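Local atomic coordinates of tail fiber protein (Pseudomonas aeruginosa, PDB entry 6CL6), a protein that forms the C-terminal part of the trimeric receptor-binding fiber of the R2 pyocin, a contractile injection system, and probably helps attach the particle to target bacteria. Residues N179-T184 and N201-W206; V138-M143 and N162-R167; V144-W149 and V173-S178. All coordinates share one frame; numbering follows the deposited sequence.

How the contacts relate
All three contacts belong to one globular unit of the long fiber, built on the mixed sheet 132-133, 147-151, 169-177, 180-187, 193-199 and 202-208. Contact 2 and contact 3 interlock along the chain, their segments alternating, and both close before contact 1 begins. Contact 3 joins strands 147-151 and 169-177. Contact 1 lies about 10 Å away, centre to centre, and spans strands 180-187 and 202-208 on the same sheet. Contact 2, about 12 Å from contact 1 and 14 Å from contact 3, joins two loops next to the sheet; its M143 packs on W149 of contact 3. Contacts 1 and 3 also touch the second subunit, so this part of the sheet lies at the trimer interface.

Contact 1 (N179-T184 and N201-W206); sequences NFIYQT and NTWFPW
From N179 and N201, whose CA atoms are 6.2 Å apart, the two segments run in the same sense with end-to-end directions differing by 23°, and they diverge to a CA-CA distance of 8.8 Å at T184 and W206. They are not adjacent strands: strand 193-199 lies between them in the sheet, so the contact is made by side chains that reach across it. Q183 does most of the work. With CG anti to its carbonyl carbon (chi1 -58°) and the chain extended beyond, its amide meets the outer corner of the W203 indole, where CD lies 3.4 Å from W203 CH2. The amide and ring planes are 40° apart, so the two groups are tilted and do not lie flat on each other. The amide is also held by polar partners: OE1 accepts from R196 NE, while NE2 donates to both L140 O and M143 O. R196 makes a cation-pi contact with W203 as well, so it touches both partners of this pair. Q183 also packs against W206, through CB, 3.9 Å from W206 CH2, and through OE1, which thus approaches both indoles; the W206 ring is anchored through NE1 to N162 O. The T184 CA comes at the edge of the same ring. I181 adds an apolar touch, CG2 to W203 CH2 at 4.1 Å. At the N179-N201 end the two amides stand nearly perpendicular, joined through a water that donates to N179 OD1 at 2.6 Å and accepts from N201 ND2 at 3.2 Å. The strands 180-187, 193-199 and 202-208 form an antiparallel meander, consecutive in chain and sheet, so the first and third run parallel and meet across the second.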
loop_
_atom_site.group_PDB
_atom_site.type_symbol
_atom_site.label_atom_id
_atom_site.label_comp_id
_atom_site.label_asym_id
_atom_site.label_seq_id
_atom_site.Cartn_x
_atom_site.Cartn_y
_atom_site.Cartn_z
ATOM N N ASN A 179 -6.734 37.763 21.111
ATOM C CA ASN A 179 -5.645 37.230 20.304
ATOM C C ASN A 179 -5.670 35.727 20.154
ATOM O O ASN A 179 -4.723 35.176 19.602
ATOM C CB ASN A 179 -4.295 37.659 20.884
ATOM C CG ASN A 179 -3.961 39.099 20.533
ATOM O OD1 ASN A 179 -4.586 39.685 19.633
ATOM N ND2 ASN A 179 -3.002 39.661 21.218
ATOM N N PHE A 180 -6.710 35.053 20.644
ATOM C CA PHE A 180 -6.856 33.597 20.503
ATOM C C PHE A 180 -8.359 33.278 20.424
ATOM O O PHE A 180 -9.031 33.120 21.450
ATOM C CB PHE A 180 -6.200 32.852 21.652
ATOM C CG PHE A 180 -4.718 33.013 21.739
ATOM C CD1 PHE A 180 -4.166 34.076 22.468
ATOM C CD2 PHE A 180 -3.867 32.099 21.136
ATOM C CE1 PHE A 180 -2.791 34.226 22.559
ATOM C CE2 PHE A 180 -2.513 32.224 21.235
ATOM C CZ PHE A 180 -1.969 33.307 21.949
ATOM N N ILE A 181 -8.878 33.238 19.198
ATOM C CA ILE A 181 -10.256 32.888 18.914
ATOM C C ILE A 181 -10.231 31.511 18.276
ATOM O O ILE A 181 -9.727 31.360 17.163
ATOM C CB ILE A 181 -10.954 33.870 17.974
ATOM C CG1 ILE A 181 -10.875 35.317 18.448
ATOM C CG2 ILE A 181 -12.430 33.430 17.761
ATOM C CD1 ILE A 181 -11.608 35.605 19.712
ATOM N N TYR A 182 -10.739 30.504 18.970
ATOM C CA TYR A 182 -10.739 29.124 18.450
ATOM C C TYR A 182 -12.106 28.815 17.833
ATOM O O TYR A 182 -13.144 29.256 18.356
ATOM C CB TYR A 182 -10.432 28.148 19.583
ATOM C CG TYR A 182 -9.036 28.270 20.137
ATOM C CD1 TYR A 182 -8.713 29.196 21.122
ATOM C CD2 TYR A 182 -8.020 27.439 19.673
ATOM C CE1 TYR A 182 -7.440 29.311 21.611
ATOM C CE2 TYR A 182 -6.740 27.531 20.184
ATOM C CZ TYR A 182 -6.449 28.468 21.124
ATOM O OH TYR A 182 -5.172 28.576 21.631
ATOM N N GLN A 183 -12.102 28.056 16.745
ATOM C CA GLN A 183 -13.310 27.541 16.120
ATOM C C GLN A 183 -13.151 26.050 15.814
ATOM O O GLN A 183 -12.063 25.579 15.487
ATOM C CB GLN A 183 -13.648 28.288 14.807
ATOM C CG GLN A 183 -13.830 29.786 14.964
ATOM C CD GLN A 183 -14.187 30.468 13.679
ATOM O OE1 GLN A 183 -13.723 30.057 12.600
ATOM N NE2 GLN A 183 -15.031 31.515 13.763
ATOM N N THR A 184 -14.264 25.338 15.867
ATOM C CA THR A 184 -14.394 23.994 15.324
ATOM C C THR A 184 -15.645 23.925 14.458
ATOM O O THR A 184 -16.582 24.708 14.634
ATOM C CB THR A 184 -14.504 22.905 16.397
ATOM O OG1 THR A 184 -15.770 23.022 17.075
ATOM C CG2 THR A 184 -13.380 23.025 17.352
ATOM N N ASN A 201 -5.177 38.233 15.410
ATOM C CA ASN A 201 -6.022 38.747 14.339
ATOM C C ASN A 201 -5.740 38.138 12.972
ATOM O O ASN A 201 -6.314 38.595 11.986
ATOM C CB ASN A 201 -5.922 40.283 14.260
ATOM C CG ASN A 201 -6.378 40.969 15.568
ATOM O OD1 ASN A 201 -7.546 40.917 15.923
ATOM N ND2 ASN A 201 -5.434 41.610 16.272
ATOM N N THR A 202 -4.928 37.086 12.889
ATOM C CA THR A 202 -4.716 36.361 11.632
ATOM C C THR A 202 -5.148 34.908 11.803
ATOM O O THR A 202 -4.688 34.239 12.709
ATOM C CB THR A 202 -3.246 36.418 11.206
ATOM O OG1 THR A 202 -2.862 37.788 11.003
ATOM C CG2 THR A 202 -3.021 35.639 9.919
ATOM N N TRP A 203 -6.013 34.434 10.910
ATOM C CA TRP A 203 -6.507 33.063 11.013
ATOM C C TRP A 203 -5.491 32.069 10.471
ATOM O O TRP A 203 -4.989 32.212 9.358
ATOM C CB TRP A 203 -7.819 32.907 10.270
ATOM C CG TRP A 203 -8.945 33.667 10.864
ATOM C CD1 TRP A 203 -9.330 34.934 10.537
ATOM C CD2 TRP A 203 -9.859 33.212 11.877
ATOM N NE1 TRP A 203 -10.413 35.318 11.299
ATOM C CE2 TRP A 203 -10.768 34.275 12.119
ATOM C CE3 TRP A 203 -10.009 32.010 12.592
ATOM C CZ2 TRP A 203 -11.799 34.180 13.053
ATOM C CZ3 TRP A 203 -11.049 31.929 13.553
ATOM C CH2 TRP A 203 -11.912 32.998 13.758
ATOM N N PHE A 204 -5.175 31.072 11.280
ATOM C CA PHE A 204 -4.494 29.875 10.805
ATOM C C PHE A 204 -5.401 29.089 9.881
ATOM O O PHE A 204 -6.622 29.203 9.965
ATOM C CB PHE A 204 -4.075 28.999 11.983
ATOM C CG PHE A 204 -2.789 29.412 12.622
ATOM C CD1 PHE A 204 -1.575 29.057 12.042
ATOM C CD2 PHE A 204 -2.774 30.122 13.807
ATOM C CE1 PHE A 204 -0.373 29.421 12.626
ATOM C CE2 PHE A 204 -1.576 30.483 14.388
ATOM C CZ PHE A 204 -0.373 30.139 13.794
ATOM N N PRO A 205 -4.814 28.261 9.000
ATOM C CA PRO A 205 -5.624 27.401 8.125
ATOM C C PRO A 205 -6.424 26.403 8.914
ATOM O O PRO A 205 -6.012 25.955 9.985
ATOM C CB PRO A 205 -4.583 26.676 7.248
ATOM C CG PRO A 205 -3.323 27.468 7.390
ATOM C CD PRO A 205 -3.367 28.061 8.780
ATOM N N TRP A 206 -7.584 26.019 8.350
ATOM C CA TRP A 206 -8.344 24.925 8.953
ATOM C C TRP A 206 -7.500 23.650 8.920
ATOM O O TRP A 206 -6.778 23.395 7.950
ATOM C CB TRP A 206 -9.651 24.709 8.207
ATOM C CG TRP A 206 -10.713 25.746 8.412
ATOM C CD1 TRP A 206 -11.059 26.760 7.554
ATOM C CD2 TRP A 206 -11.629 25.819 9.516
ATOM N NE1 TRP A 206 -12.115 27.483 8.087
ATOM C CE2 TRP A 206 -12.482 26.914 9.283
ATOM C CE3 TRP A 206 -11.774 25.090 10.702
ATOM C CZ2 TRP A 206 -13.477 27.294 10.193
ATOM C CZ3 TRP A 206 -12.759 25.442 11.592
ATOM C CH2 TRP A 206 -13.605 26.536 11.343
HETATM O O HOH W 1 -5.635 42.023 19.448
#

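Contact 2 (V138-M143 and N162-R167)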
loop_
_atom_site.group_PDB
_atom_site.type_symbol
_atom_site.label_atom_id
_atom_site.label_comp_id
_atom_site.label_asym_id
_atom_site.label_seq_id
_atom_site.Cartn_x
_atom_site.Cartn_y
_atom_site.Cartn_z
ATOM N N VAL A 138 -22.352 34.236 5.101
ATOM C CA VAL A 138 -21.611 34.504 6.319
ATOM C C VAL A 138 -20.135 34.226 6.106
ATOM O O VAL A 138 -19.753 33.180 5.579
ATOM C CB VAL A 138 -22.155 33.683 7.503
ATOM C CG1 VAL A 138 -21.337 33.927 8.732
ATOM C CG2 VAL A 138 -23.619 34.009 7.741
ATOM N N ASN A 139 -19.302 35.170 6.523
ATOM C CA ASN A 139 -17.861 34.965 6.615
ATOM C C ASN A 139 -17.538 34.476 8.025
ATOM O O ASN A 139 -17.727 35.215 9.016
ATOM C CB ASN A 139 -17.140 36.265 6.300
ATOM C CG ASN A 139 -15.643 36.092 6.206
ATOM O OD1 ASN A 139 -15.044 35.095 6.688
ATOM N ND2 ASN A 139 -15.002 37.052 5.572
ATOM N N LEU A 140 -17.074 33.231 8.136
ATOM C CA LEU A 140 -16.836 32.680 9.452
ATOM C C LEU A 140 -15.767 33.439 10.203
ATOM O O LEU A 140 -15.703 33.328 11.427
ATOM C CB LEU A 140 -16.453 31.198 9.384
ATOM C CG LEU A 140 -17.528 30.267 8.828
ATOM C CD1 LEU A 140 -17.193 28.822 9.151
ATOM C CD2 LEU A 140 -18.932 30.577 9.341
ATOM N N ASP A 141 -14.934 34.218 9.496
ATOM C CA ASP A 141 -13.989 35.093 10.170
ATOM C C ASP A 141 -14.698 36.127 11.032
ATOM O O ASP A 141 -14.066 36.734 11.905
ATOM C CB ASP A 141 -13.095 35.841 9.153
ATOM C CG ASP A 141 -12.023 34.968 8.530
ATOM O OD1 ASP A 141 -12.028 33.752 8.734
ATOM O OD2 ASP A 141 -11.121 35.523 7.798
ATOM N N SER A 142 -15.972 36.369 10.782
ATOM C CA SER A 142 -16.737 37.337 11.584
ATOM C C SER A 142 -17.354 36.716 12.834
ATOM O O SER A 142 -17.950 37.425 13.641
ATOM C CB SER A 142 -17.849 37.954 10.729
ATOM O OG SER A 142 -18.907 37.007 10.528
ATOM N N MET A 143 -17.240 35.407 13.005
ATOM C CA MET A 143 -17.842 34.718 14.149
ATOM C C MET A 143 -16.786 34.645 15.249
ATOM O O MET A 143 -16.048 33.664 15.393
ATOM C CB MET A 143 -18.344 33.351 13.729
ATOM C CG MET A 143 -19.360 33.387 12.601
ATOM S SD MET A 143 -20.873 34.299 12.968
ATOM C CE MET A 143 -21.602 33.212 14.212
ATOM N N ASN A 162 -14.942 31.252 4.222
ATOM C CA ASN A 162 -14.098 30.647 5.265
ATOM C C ASN A 162 -14.761 29.487 5.990
ATOM O O ASN A 162 -14.343 29.115 7.089
ATOM C CB ASN A 162 -13.630 31.730 6.245
ATOM C CG ASN A 162 -12.519 32.587 5.660
ATOM O OD1 ASN A 162 -11.418 32.097 5.424
ATOM N ND2 ASN A 162 -12.816 33.847 5.387
ATOM N N TYR A 163 -15.762 28.885 5.389
ATOM C CA TYR A 163 -16.193 27.555 5.796
ATOM C C TYR A 163 -15.090 26.570 5.402
ATOM O O TYR A 163 -14.450 26.745 4.356
ATOM C CB TYR A 163 -17.499 27.160 5.122
ATOM C CG TYR A 163 -18.755 27.821 5.662
ATOM C CD1 TYR A 163 -19.046 29.141 5.354
ATOM C CD2 TYR A 163 -19.640 27.115 6.464
ATOM C CE1 TYR A 163 -20.202 29.737 5.825
ATOM C CE2 TYR A 163 -20.804 27.704 6.945
ATOM C CZ TYR A 163 -21.072 29.020 6.614
ATOM O OH TYR A 163 -22.238 29.620 7.077
ATOM N N PRO A 164 -14.822 25.553 6.221
ATOM C CA PRO A 164 -13.753 24.607 5.867
ATOM C C PRO A 164 -14.136 23.633 4.784
ATOM O O PRO A 164 -13.253 23.027 4.165
ATOM C CB PRO A 164 -13.472 23.871 7.187
ATOM C CG PRO A 164 -14.767 23.928 7.935
ATOM C CD PRO A 164 -15.413 25.266 7.532
ATOM N N ILE A 165 -15.429 23.458 4.553
ATOM C CA ILE A 165 -15.967 22.510 3.578
ATOM C C ILE A 165 -17.336 23.058 3.208
ATOM O O ILE A 165 -17.999 23.725 4.018
ATOM C CB ILE A 165 -16.043 21.085 4.177
ATOM C CG1 ILE A 165 -16.457 20.055 3.138
ATOM C CG2 ILE A 165 -17.036 21.072 5.378
ATOM C CD1 ILE A 165 -15.319 19.727 2.161
ATOM N N VAL A 166 -17.746 22.823 1.980
ATOM C CA VAL A 166 -19.082 23.255 1.554
ATOM C C VAL A 166 -20.084 22.216 2.016
ATOM O O VAL A 166 -20.422 21.284 1.270
ATOM C CB VAL A 166 -19.147 23.504 0.044
ATOM C CG1 VAL A 166 -20.557 23.940 -0.376
ATOM C CG2 VAL A 166 -18.139 24.573 -0.328
ATOM N N ARG A 167 -20.532 22.351 3.279
ATOM C CA ARG A 167 -21.460 21.422 3.895
ATOM C C ARG A 167 -22.174 22.131 5.028
ATOM O O ARG A 167 -21.570 22.932 5.753
ATOM C CB ARG A 167 -20.780 20.169 4.483
ATOM C CG ARG A 167 -20.086 19.275 3.538
ATOM C CD ARG A 167 -21.032 18.361 2.783
ATOM N NE ARG A 167 -20.278 17.220 2.200
ATOM C CZ ARG A 167 -19.430 17.332 1.195
ATOM N NH1 ARG A 167 -19.175 18.509 0.661
ATOM N NH2 ARG A 167 -18.796 16.267 0.733
HETATM O O HOH W 2 -23.373 31.369 5.308
#
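L140 and N162 lead a loop-to-loop contact near the surface, between the turn that precedes strand 147-151 and the loop that carries the chain from helix 154-159 into strand 169-177. It combines one direct hydrogen bond with a small apolar patch. N162 ND2 donates to N139 OD1 at 2.9 Å; N139 holds its CG anti to the backbone N (chi1 -173°), which places OD1 where it meets that amide. The same oxygen accepts from D141 N, which makes N139 the head of an Asx turn; the two donors come from opposite faces of the carboxamide, so this one atom both shapes its own loop and grips the other. N139 O, just before the 3-10 segment 140-142, accepts from both N and OG of S142, its last residue. The D141 carboxylate stacks on the N162 amide, the planes 19° apart and D141 OD1 3.3 Å from N162 CG. D141 OD1 is also in a salt bridge with R196. L140, pointing toward the other loop, lays CD2 over one face of the Y163 ring in a CH-pi contact, 4.0 Å from the centroid and 20° off the ring normal, while its CD1 rests 3.5 Å from N162 O. V138 O meets the edge of the same ring, at 3.5 Å from Y163 CE1. A water accepts from V138 N and from Y163 OH, the latter at 2.7 Å, and the hydroxyl is also bonded to Q151 NE2. Round about, V138 and L140 bond through their backbones to A161, Y163 packs on A157 of helix 154-159, L140 and N162 lean on R196 of strand 193-199, and P164 sits on W206 of strand 202-208.

Contact 3 (V144-W149 and V173-S178)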
loop_
_atom_site.group_PDB
_atom_site.type_symbol
_atom_site.label_atom_id
_atom_site.label_comp_id
_atom_site.label_asym_id
_atom_site.label_seq_id
_atom_site.Cartn_x
_atom_site.Cartn_y
_atom_site.Cartn_z
ATOM N N VAL A 144 -16.704 35.736 16.026
ATOM C CA VAL A 144 -15.589 35.907 16.960
ATOM C C VAL A 144 -16.056 36.004 18.409
ATOM O O VAL A 144 -15.320 36.460 19.268
ATOM C CB VAL A 144 -14.751 37.140 16.574
ATOM C CG1 VAL A 144 -14.001 36.879 15.255
ATOM C CG2 VAL A 144 -15.641 38.365 16.429
ATOM N N THR A 145 -17.280 35.612 18.686
ATOM C CA THR A 145 -17.796 35.579 20.057
ATOM C C THR A 145 -18.196 34.153 20.438
ATOM O O THR A 145 -18.681 33.384 19.605
ATOM C CB THR A 145 -18.994 36.557 20.234
ATOM O OG1 THR A 145 -20.162 36.027 19.634
ATOM C CG2 THR A 145 -18.672 37.891 19.604
ATOM N N SER A 146 -17.958 33.798 21.695
ATOM C CA SER A 146 -18.142 32.410 22.120
ATOM C C SER A 146 -19.576 31.958 21.940
ATOM O O SER A 146 -20.510 32.717 22.180
ATOM C CB SER A 146 -17.737 32.265 23.584
ATOM O OG SER A 146 -16.378 32.412 23.767
ATOM N N GLY A 147 -19.747 30.708 21.541
ATOM C CA GLY A 147 -21.077 30.147 21.322
ATOM C C GLY A 147 -21.054 29.021 20.306
ATOM O O GLY A 147 -19.995 28.514 19.926
ATOM N N TRP A 148 -22.237 28.603 19.902
ATOM C CA TRP A 148 -22.313 27.631 18.835
ATOM C C TRP A 148 -23.482 27.984 17.918
ATOM O O TRP A 148 -24.522 28.455 18.369
ATOM C CB TRP A 148 -22.437 26.185 19.331
ATOM C CG TRP A 148 -23.572 25.865 20.231
ATOM C CD1 TRP A 148 -23.780 26.350 21.479
ATOM C CD2 TRP A 148 -24.632 24.946 19.981
ATOM N NE1 TRP A 148 -24.911 25.796 22.021
ATOM C CE2 TRP A 148 -25.453 24.928 21.123
ATOM C CE3 TRP A 148 -24.968 24.126 18.899
ATOM C CZ2 TRP A 148 -26.575 24.136 21.213
ATOM C CZ3 TRP A 148 -26.080 23.340 18.983
ATOM C CH2 TRP A 148 -26.884 23.368 20.133
ATOM N N TRP A 149 -23.296 27.699 16.636
ATOM C CA TRP A 149 -24.210 28.084 15.582
ATOM C C TRP A 149 -24.372 26.934 14.594
ATOM O O TRP A 149 -23.444 26.146 14.371
ATOM C CB TRP A 149 -23.720 29.339 14.841
ATOM C CG TRP A 149 -23.843 30.589 15.580
ATOM C CD1 TRP A 149 -24.836 31.508 15.471
ATOM C CD2 TRP A 149 -22.925 31.106 16.552
ATOM N NE1 TRP A 149 -24.595 32.552 16.321
ATOM C CE2 TRP A 149 -23.438 32.317 17.009
ATOM C CE3 TRP A 149 -21.721 30.661 17.075
ATOM C CZ2 TRP A 149 -22.780 33.095 17.982
ATOM C CZ3 TRP A 149 -21.079 31.408 18.039
ATOM C CH2 TRP A 149 -21.619 32.611 18.494
ATOM N N VAL A 173 -17.500 28.347 18.571
ATOM C CA VAL A 173 -16.531 29.406 18.764
ATOM C C VAL A 173 -16.168 29.460 20.238
ATOM O O VAL A 173 -17.047 29.648 21.091
ATOM C CB VAL A 173 -17.068 30.760 18.289
ATOM C CG1 VAL A 173 -15.988 31.836 18.456
ATOM C CG2 VAL A 173 -17.566 30.702 16.879
ATOM N N TYR A 174 -14.884 29.338 20.537
ATOM C CA TYR A 174 -14.326 29.531 21.870
ATOM C C TYR A 174 -13.441 30.772 21.820
ATOM O O TYR A 174 -12.247 30.705 21.509
ATOM C CB TYR A 174 -13.574 28.306 22.349
ATOM C CG TYR A 174 -14.357 27.023 22.172
ATOM C CD1 TYR A 174 -15.400 26.689 23.028
ATOM C CD2 TYR A 174 -14.034 26.138 21.168
ATOM C CE1 TYR A 174 -16.091 25.539 22.882
ATOM C CE2 TYR A 174 -14.725 24.972 21.011
ATOM C CZ TYR A 174 -15.769 24.676 21.883
ATOM O OH TYR A 174 -16.465 23.516 21.766
ATOM N N ALA A 175 -14.051 31.916 22.168
ATOM C CA ALA A 175 -13.356 33.205 22.120
ATOM C C ALA A 175 -12.558 33.368 23.418
ATOM O O ALA A 175 -12.952 34.073 24.366
ATOM C CB ALA A 175 -14.353 34.327 21.888
ATOM N N ALA A 176 -11.421 32.680 23.466
ATOM C CA ALA A 176 -10.600 32.692 24.682
ATOM C C ALA A 176 -10.149 34.094 25.013
ATOM O O ALA A 176 -10.246 34.539 26.164
ATOM C CB ALA A 176 -9.391 31.778 24.535
ATOM N N SER A 177 -9.647 34.803 24.015
ATOM C CA SER A 177 -9.275 36.206 24.159
ATOM C C SER A 177 -9.202 36.799 22.750
ATOM O O SER A 177 -9.302 36.085 21.745
ATOM C CB SER A 177 -7.941 36.369 24.883
ATOM O OG SER A 177 -6.895 35.953 24.035
ATOM N N SER A 178 -9.006 38.114 22.699
ATOM C CA SER A 178 -8.942 38.787 21.413
ATOM C C SER A 178 -7.839 38.210 20.529
ATOM O O SER A 178 -7.977 38.170 19.305
ATOM C CB SER A 178 -8.731 40.294 21.661
ATOM O OG SER A 178 -7.584 40.494 22.481
#
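G147 and V173 form an antiparallel hydrogen-bonded pair that joins the start of strand 147-151 to the middle of strand 169-177. V173 N donates to G147 O at 2.8 Å, and G147 N returns a bond of 2.9 Å to V173 O. G147 adopts a backbone conformation open chiefly to glycine. One residue earlier the ladder is continued by a side chain: S146 OG accepts from A175 N at 2.9 Å, with an angle of 149° at the hydrogen. The hydroxyl also bonds K128 O of the second subunit, so a serine at the strand's entrance links sheet to trimer. S146 CA, too, comes close to V173 O, at 3.1 Å, in a CA-H...O contact. Further along, A175 centres an inverse gamma turn, and A176 with S177 faces F180 of the next strand of the mixed sheet, 180-187, as a classic beta bulge. The V173 side chain packs against the other segment with both methyls. Its CG1, anti to the backbone N (chi1 -178°), sits 3.3 Å from T145 O, and CG2 approaches the indole of W149 at 3.8 Å from CZ3. Beyond the ladder A175 CB reaches V144 O at 3.5 Å, while Y174, directed away from 144-149, meets H172 of the second subunit edge-to-face.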